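Local structure of putative oxidoreductase molybdopterin-binding subunit (Sulfolobus tokodaii, 4ZOH) at residues 418-423 and 477-482; 435-440 and 467-472. The protein probably serves as the molybdopterin-binding subunit of an oxidoreductase of the aldehyde oxidase and xanthine dehydrogenase family, holding pterin cytosine dinucleotide beside a molybdenum atom. All blocks are in the same frame, centred on the assembly; numbering follows the deposited sequence.

Interaction 1: residues 418-423 and 477-482. With MCN (pterin cytosine dinucleotide), chain D.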
loop_
_atom_site.group_PDB
_atom_site.type_symbol
_atom_site.label_atom_id
_atom_site.label_comp_id
_atom_site.label_asym_id
_atom_site.label_seq_id
_atom_site.Cartn_x
_atom_site.Cartn_y
_atom_site.Cartn_z
ATOM N N GLY A 418 0.545 -24.920 24.004
ATOM C CA GLY A 418 -0.817 -24.626 23.546
ATOM C C GLY A 418 -1.058 -23.124 23.467
ATOM O O GLY A 418 -0.070 -22.336 23.445
ATOM N N PRO A 419 -2.338 -22.699 23.529
ATOM C CA PRO A 419 -3.446 -23.566 23.936
ATOM C C PRO A 419 -4.107 -24.172 22.749
ATOM O O PRO A 419 -4.844 -25.177 22.846
ATOM C CB PRO A 419 -4.412 -22.568 24.663
ATOM C CG PRO A 419 -4.180 -21.276 23.877
ATOM C CD PRO A 419 -2.662 -21.267 23.765
ATOM N N TRP A 420 -3.883 -23.569 21.592
ATOM C CA TRP A 420 -4.591 -24.072 20.400
ATOM C C TRP A 420 -3.899 -23.478 19.184
ATOM O O TRP A 420 -2.992 -22.638 19.321
ATOM C CB TRP A 420 -6.130 -23.746 20.435
ATOM C CG TRP A 420 -6.513 -22.415 20.941
ATOM C CD1 TRP A 420 -6.976 -22.114 22.235
ATOM C CD2 TRP A 420 -6.525 -21.165 20.219
ATOM N NE1 TRP A 420 -7.198 -20.752 22.349
ATOM C CE2 TRP A 420 -6.982 -20.148 21.132
ATOM C CE3 TRP A 420 -6.259 -20.805 18.886
ATOM C CZ2 TRP A 420 -7.099 -18.780 20.763
ATOM C CZ3 TRP A 420 -6.361 -19.432 18.523
ATOM C CH2 TRP A 420 -6.828 -18.443 19.455
ATOM N N GLU A 421 -4.292 -23.901 18.002
ATOM C CA GLU A 421 -3.788 -23.174 16.812
ATOM C C GLU A 421 -4.780 -23.363 15.710
ATOM O O GLU A 421 -5.574 -24.315 15.782
ATOM C CB GLU A 421 -2.313 -23.538 16.456
ATOM C CG GLU A 421 -1.746 -22.692 15.308
ATOM C CD GLU A 421 -1.856 -21.222 15.659
ATOM O OE1 GLU A 421 -0.968 -20.702 16.387
ATOM O OE2 GLU A 421 -2.877 -20.643 15.235
ATOM N N VAL A 422 -4.769 -22.494 14.686
ATOM C CA VAL A 422 -5.837 -22.503 13.691
ATOM C C VAL A 422 -5.320 -22.772 12.278
ATOM O O VAL A 422 -4.192 -22.458 11.950
ATOM C CB VAL A 422 -6.608 -21.127 13.772
ATOM C CG1 VAL A 422 -7.869 -21.131 12.958
ATOM C CG2 VAL A 422 -6.896 -20.745 15.250
ATOM N N ALA A 423 -6.156 -23.343 11.423
ATOM C CA ALA A 423 -5.814 -23.438 10.012
ATOM C C ALA A 423 -7.124 -23.292 9.272
ATOM O O ALA A 423 -8.142 -23.921 9.704
ATOM C CB ALA A 423 -5.140 -24.806 9.688
ATOM N N ASP A 477 -8.405 -16.697 13.598
ATOM C CA ASP A 477 -7.586 -16.312 14.720
ATOM C C ASP A 477 -6.289 -17.114 14.677
ATOM O O ASP A 477 -6.024 -17.846 13.726
ATOM C CB ASP A 477 -8.321 -16.536 16.093
ATOM C CG ASP A 477 -8.016 -15.438 17.107
ATOM O OD1 ASP A 477 -8.928 -14.872 17.730
ATOM O OD2 ASP A 477 -6.849 -15.113 17.305
ATOM N N GLY A 478 -5.465 -16.935 15.687
ATOM C CA GLY A 478 -4.231 -17.700 15.759
ATOM C C GLY A 478 -3.552 -17.432 17.062
ATOM O O GLY A 478 -3.882 -16.464 17.789
ATOM N N ILE A 479 -2.567 -18.281 17.345
ATOM C CA ILE A 479 -1.713 -18.020 18.461
ATOM C C ILE A 479 -0.414 -17.344 18.054
ATOM O O ILE A 479 -0.194 -16.182 18.430
ATOM C CB ILE A 479 -1.565 -19.267 19.421
ATOM C CG1 ILE A 479 -2.927 -19.525 20.105
ATOM C CG2 ILE A 479 -0.401 -19.058 20.423
ATOM C CD1 ILE A 479 -3.291 -18.491 21.206
ATOM N N GLY A 480 0.479 -18.074 17.364
ATOM C CA GLY A 480 1.727 -17.445 16.906
ATOM C C GLY A 480 2.902 -18.412 16.742
ATOM O O GLY A 480 2.718 -19.606 16.877
ATOM N N THR A 481 4.086 -17.869 16.398
ATOM C CA THR A 481 5.313 -18.620 16.181
ATOM C C THR A 481 6.283 -18.208 17.254
ATOM O O THR A 481 6.725 -17.085 17.314
ATOM C CB THR A 481 5.883 -18.396 14.736
ATOM O OG1 THR A 481 5.003 -19.038 13.794
ATOM C CG2 THR A 481 7.327 -18.916 14.572
ATOM N N TRP A 482 6.536 -19.173 18.140
ATOM C CA TRP A 482 7.444 -19.102 19.315
ATOM C C TRP A 482 7.342 -20.487 20.015
ATOM O O TRP A 482 6.515 -21.312 19.629
ATOM C CB TRP A 482 7.046 -17.980 20.299
ATOM C CG TRP A 482 5.550 -17.952 20.664
ATOM C CD1 TRP A 482 4.827 -18.934 21.333
ATOM C CD2 TRP A 482 4.589 -16.922 20.315
ATOM N NE1 TRP A 482 3.489 -18.536 21.443
ATOM C CE2 TRP A 482 3.336 -17.304 20.847
ATOM C CE3 TRP A 482 4.686 -15.682 19.654
ATOM C CZ2 TRP A 482 2.190 -16.479 20.743
ATOM C CZ3 TRP A 482 3.544 -14.896 19.533
ATOM C CH2 TRP A 482 2.324 -15.279 20.096
HETATM N N1 MCN D . 10.864 -28.949 11.485
HETATM C C2 MCN D . 10.638 -30.184 10.898
HETATM N N3 MCN D . 10.420 -31.305 11.654
HETATM C C4 MCN D . 10.441 -31.180 13.038
HETATM C C5 MCN D . 10.669 -29.945 13.643
HETATM C C6 MCN D . 10.860 -28.805 12.861
HETATM O O2 MCN D . 10.609 -30.346 9.674
HETATM N N4 MCN D . 10.228 -32.267 13.749
HETATM C "C1'" MCN D . 11.063 -27.804 10.594
HETATM C C2D MCN D . 9.719 -27.116 10.340
HETATM O "O2'" MCN D . 9.080 -27.574 9.188
HETATM C "C3'" MCN D . 10.128 -25.690 10.080
HETATM C C4D MCN D . 11.097 -25.523 11.176
HETATM O O4D MCN D . 11.848 -26.813 11.215
HETATM O "O3'" MCN D . 10.752 -25.507 8.857
HETATM C "C5'" MCN D . 10.032 -25.306 12.234
HETATM O "O5'" MCN D . 10.522 -25.405 13.444
HETATM P PA MCN D . 9.591 -25.509 14.771
HETATM O O1A MCN D . 8.185 -25.830 14.633
HETATM O O2A MCN D . 10.518 -26.372 15.579
HETATM O O3A MCN D . 9.892 -23.933 15.295
HETATM P PB MCN D . 9.004 -22.688 14.778
HETATM O O1B MCN D . 7.806 -22.571 15.706
HETATM O O2B MCN D . 8.686 -22.676 13.348
HETATM O O3B MCN D . 10.022 -21.572 15.019
HETATM C C10 MCN D . 10.138 -20.837 16.269
HETATM C "C9'" MCN D . 11.576 -20.783 16.722
HETATM C "C8'" MCN D . 11.792 -19.857 17.798
HETATM S "S8'" MCN D . 10.844 -19.985 19.273
HETATM C "C7'" MCN D . 12.799 -18.940 17.782
HETATM S "S7'" MCN D . 13.177 -17.879 19.166
HETATM C "C6'" MCN D . 13.739 -18.844 16.683
HETATM C C7 MCN D . 13.709 -20.155 15.829
HETATM O "O9'" MCN D . 12.350 -20.446 15.575
HETATM N "N5'" MCN D . 13.562 -17.639 15.873
HETATM C C4A MCN D . 13.884 -17.572 14.503
HETATM N "N8'" MCN D . 14.413 -19.937 14.527
HETATM C C4B MCN D . 14.344 -18.754 13.853
HETATM N "N1'" MCN D . 14.713 -18.759 12.570
HETATM C "C2'" MCN D . 14.603 -17.639 11.861
HETATM N "N2'" MCN D . 14.956 -17.682 10.593
HETATM N "N3'" MCN D . 14.154 -16.401 12.428
HETATM C "C4'" MCN D . 13.798 -16.348 13.796
HETATM O "O4'" MCN D . 13.415 -15.257 14.311
HETATM O O HOH W 1 1.935 -20.834 23.010
#
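The start of strand 420-427 meets the loop that leads to the molybdopterin cofactor, and the carboxylate of Glu421 anchors that loop by its backbone. Ile479 N is shared between both carboxylate oxygens, 3.1 Å from Glu421 OE1 and 3.2 Å from Glu421 OE2, each met on its syn side and somewhat out of the carboxylate plane. Gly480 N adds a bond of 3.2 Å to the syn lone pair of Glu421 OE1. With CG anti to the backbone N (chi1 -175°) and a bend at chi2, the glutamate also turns OE2 back to accept from Val422 N at 2.7 Å, so each oxygen takes two backbone donors. Arg485 adds a salt bridge to OE1, which would probably favour the charged form.

Beside this polar grip, Ile479 lies across the Trp420 indole: its CG1 sits over one face in a CH-pi contact, 3.8 Å from the centroid of the six-membered ring, while its CD1 reaches Pro419 CD, also at 3.8 Å. Asp477 OD2 stands at the indole edge, in plane, and binds Gly478 N and Arg193. Further along the loop, Trp482 CA comes within 3.5 Å of cofactor atom S8'. Helix 188-199 packs against Asp477 and Ile479, helix 486-512 against Glu421, and strand 553-559 against Trp420 and Val422.

Interaction 2: residues 435-440 and 467-472; sequences LVTGTG and VRWGDT
The indole of Trp469 is approached obliquely from segment 435-440, by Thr437 CG2, Thr439 O and Gly440 CA, the last 3.9 Å from Trp469 CD1. The tighter touch is at the root of the ring, where Thr437 CG2 meets Trp469 CB at 3.4 Å as the two side chains run side by side. The Thr437 methyl stands between its own backbone N and carbonyl carbon, which leaves OG1 anti to the N (chi1 177°) to accept from Thr439 OG1 at 2.8 Å. Helix 446-458 adds Ala447 against the tryptophan and Phe450 against both threonines.

Before this point the backbones pair in parallel: Arg468 N donates to Leu435 O at 2.9 Å, and Arg468 O accepts from Thr437 N at 3.0 Å. Leu435 CD2 and Val467 CG2 touch at 4.0 Å on one face of the sheet; Val436 and Arg468 start out on the other. Bends at chi2 and chi3 lead the arginine away to a salt bridge with Glu473 of the second subunit, another copy of this protein. Past the paired residues a water bridges the two segments, donating to Thr437 O and Thr439 O and accepting from Gly470 N at 2.9 Å. This is the parallel strand pair of a beta-alpha-beta unit, strand 433-437, helix 446-458 and strand 465-468.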
loop_
_atom_site.group_PDB
_atom_site.type_symbol
_atom_site.label_atom_id
_atom_site.label_comp_id
_atom_site.label_asym_id
_atom_site.label_seq_id
_atom_site.Cartn_x
_atom_site.Cartn_y
_atom_site.Cartn_z
ATOM N N LEU A 435 -4.413 -22.402 1.667
ATOM C CA LEU A 435 -4.267 -22.792 3.029
ATOM C C LEU A 435 -3.795 -21.568 3.841
ATOM O O LEU A 435 -2.835 -20.924 3.468
ATOM C CB LEU A 435 -3.232 -23.935 3.136
ATOM C CG LEU A 435 -2.837 -24.335 4.541
ATOM C CD1 LEU A 435 -3.978 -25.122 5.183
ATOM C CD2 LEU A 435 -1.583 -25.195 4.455
ATOM N N VAL A 436 -4.456 -21.279 4.968
ATOM C CA VAL A 436 -4.022 -20.173 5.847
ATOM C C VAL A 436 -3.675 -20.758 7.206
ATOM O O VAL A 436 -4.386 -21.665 7.725
ATOM C CB VAL A 436 -5.085 -19.035 5.952
ATOM C CG1 VAL A 436 -4.502 -17.827 6.688
ATOM C CG2 VAL A 436 -5.658 -18.643 4.589
ATOM N N THR A 437 -2.529 -20.343 7.759
ATOM C CA THR A 437 -2.162 -20.776 9.131
ATOM C C THR A 437 -2.363 -19.622 10.118
ATOM O O THR A 437 -2.149 -18.485 9.721
ATOM C CB THR A 437 -0.727 -21.283 9.184
ATOM O OG1 THR A 437 -0.419 -21.604 10.521
ATOM C CG2 THR A 437 0.368 -20.252 8.657
ATOM N N GLY A 438 -2.763 -19.905 11.376
ATOM C CA GLY A 438 -2.855 -18.871 12.412
ATOM C C GLY A 438 -1.503 -18.623 13.081
ATOM O O GLY A 438 -1.334 -17.638 13.855
ATOM N N THR A 439 -0.506 -19.453 12.741
ATOM C CA THR A 439 0.884 -19.129 13.202
ATOM C C THR A 439 1.447 -17.896 12.434
ATOM O O THR A 439 0.747 -17.292 11.595
ATOM C CB THR A 439 1.813 -20.336 13.062
ATOM O OG1 THR A 439 1.923 -20.706 11.681
ATOM C CG2 THR A 439 1.208 -21.517 13.885
ATOM N N GLY A 440 2.648 -17.474 12.763
ATOM C CA GLY A 440 3.194 -16.297 12.145
ATOM C C GLY A 440 4.692 -16.504 11.793
ATOM O O GLY A 440 5.563 -15.885 12.414
ATOM N N VAL A 467 0.211 -21.155 0.583
ATOM C CA VAL A 467 0.134 -21.034 2.010
ATOM C C VAL A 467 0.295 -19.558 2.402
ATOM O O VAL A 467 1.300 -18.904 2.002
ATOM C CB VAL A 467 1.232 -21.864 2.696
ATOM C CG1 VAL A 467 1.110 -21.784 4.236
ATOM C CG2 VAL A 467 1.128 -23.328 2.245
ATOM N N ARG A 468 -0.686 -19.052 3.183
ATOM C CA ARG A 468 -0.741 -17.633 3.621
ATOM C C ARG A 468 -0.833 -17.549 5.135
ATOM O O ARG A 468 -1.240 -18.512 5.783
ATOM C CB ARG A 468 -1.968 -16.978 2.966
ATOM C CG ARG A 468 -1.830 -16.870 1.448
ATOM C CD ARG A 468 -0.947 -15.677 1.096
ATOM N NE ARG A 468 -1.691 -14.437 1.391
ATOM C CZ ARG A 468 -1.382 -13.516 2.312
ATOM N NH1 ARG A 468 -0.319 -13.686 3.072
ATOM N NH2 ARG A 468 -2.203 -12.451 2.506
ATOM N N TRP A 469 -0.447 -16.418 5.719
ATOM C CA TRP A 469 -0.537 -16.184 7.163
ATOM C C TRP A 469 -0.400 -14.676 7.426
ATOM O O TRP A 469 -0.004 -13.960 6.496
ATOM C CB TRP A 469 0.627 -16.903 7.906
ATOM C CG TRP A 469 2.058 -16.429 7.634
ATOM C CD1 TRP A 469 2.749 -15.540 8.382
ATOM C CD2 TRP A 469 2.960 -16.857 6.592
ATOM N NE1 TRP A 469 4.007 -15.356 7.881
ATOM C CE2 TRP A 469 4.157 -16.144 6.767
ATOM C CE3 TRP A 469 2.844 -17.723 5.492
ATOM C CZ2 TRP A 469 5.286 -16.300 5.930
ATOM C CZ3 TRP A 469 3.978 -17.882 4.617
ATOM C CH2 TRP A 469 5.193 -17.157 4.868
ATOM N N GLY A 470 -0.663 -14.230 8.677
ATOM C CA GLY A 470 -0.205 -12.917 9.105
ATOM C C GLY A 470 -1.142 -11.748 8.795
ATOM O O GLY A 470 -0.731 -10.618 8.886
ATOM N N ASP A 471 -2.397 -12.040 8.486
ATOM C CA ASP A 471 -3.443 -11.025 8.367
ATOM C C ASP A 471 -4.639 -11.488 9.180
ATOM O O ASP A 471 -5.167 -12.575 8.944
ATOM C CB ASP A 471 -3.853 -10.783 6.912
ATOM C CG ASP A 471 -4.860 -9.633 6.722
ATOM O OD1 ASP A 471 -5.482 -9.089 7.668
ATOM O OD2 ASP A 471 -5.056 -9.259 5.563
ATOM N N THR A 472 -5.045 -10.673 10.154
ATOM C CA THR A 472 -6.167 -11.046 11.058
ATOM C C THR A 472 -7.455 -11.128 10.260
ATOM O O THR A 472 -8.485 -11.677 10.757
ATOM C CB THR A 472 -6.305 -10.056 12.247
ATOM O OG1 THR A 472 -6.570 -8.762 11.720
ATOM C CG2 THR A 472 -5.034 -9.983 13.077
HETATM O O HOH W 2 -1.545 -16.182 10.686
#

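Followed from the N terminus, the chain reaches these contacts only past residue 400, at strand 420-427, whose start belongs to interaction 1, and turns back into the antiparallel strand 433-437, which enters interaction 2. It then crosses through helix 446-458 to strand 465-468, where interaction 2 closes its loop. Only afterwards does segment 477-482 return to 418-423, so interaction 2 is nested within the loop closed by interaction 1. The two contacts touch directly: Val422 O probably accepts from Gly438 N, and Thr481 OG1 is hydrogen-bonded to Gly440 N. Together they tie one mixed sheet to the loop before helix 486-512, part of the pterin cytosine dinucleotide pocket.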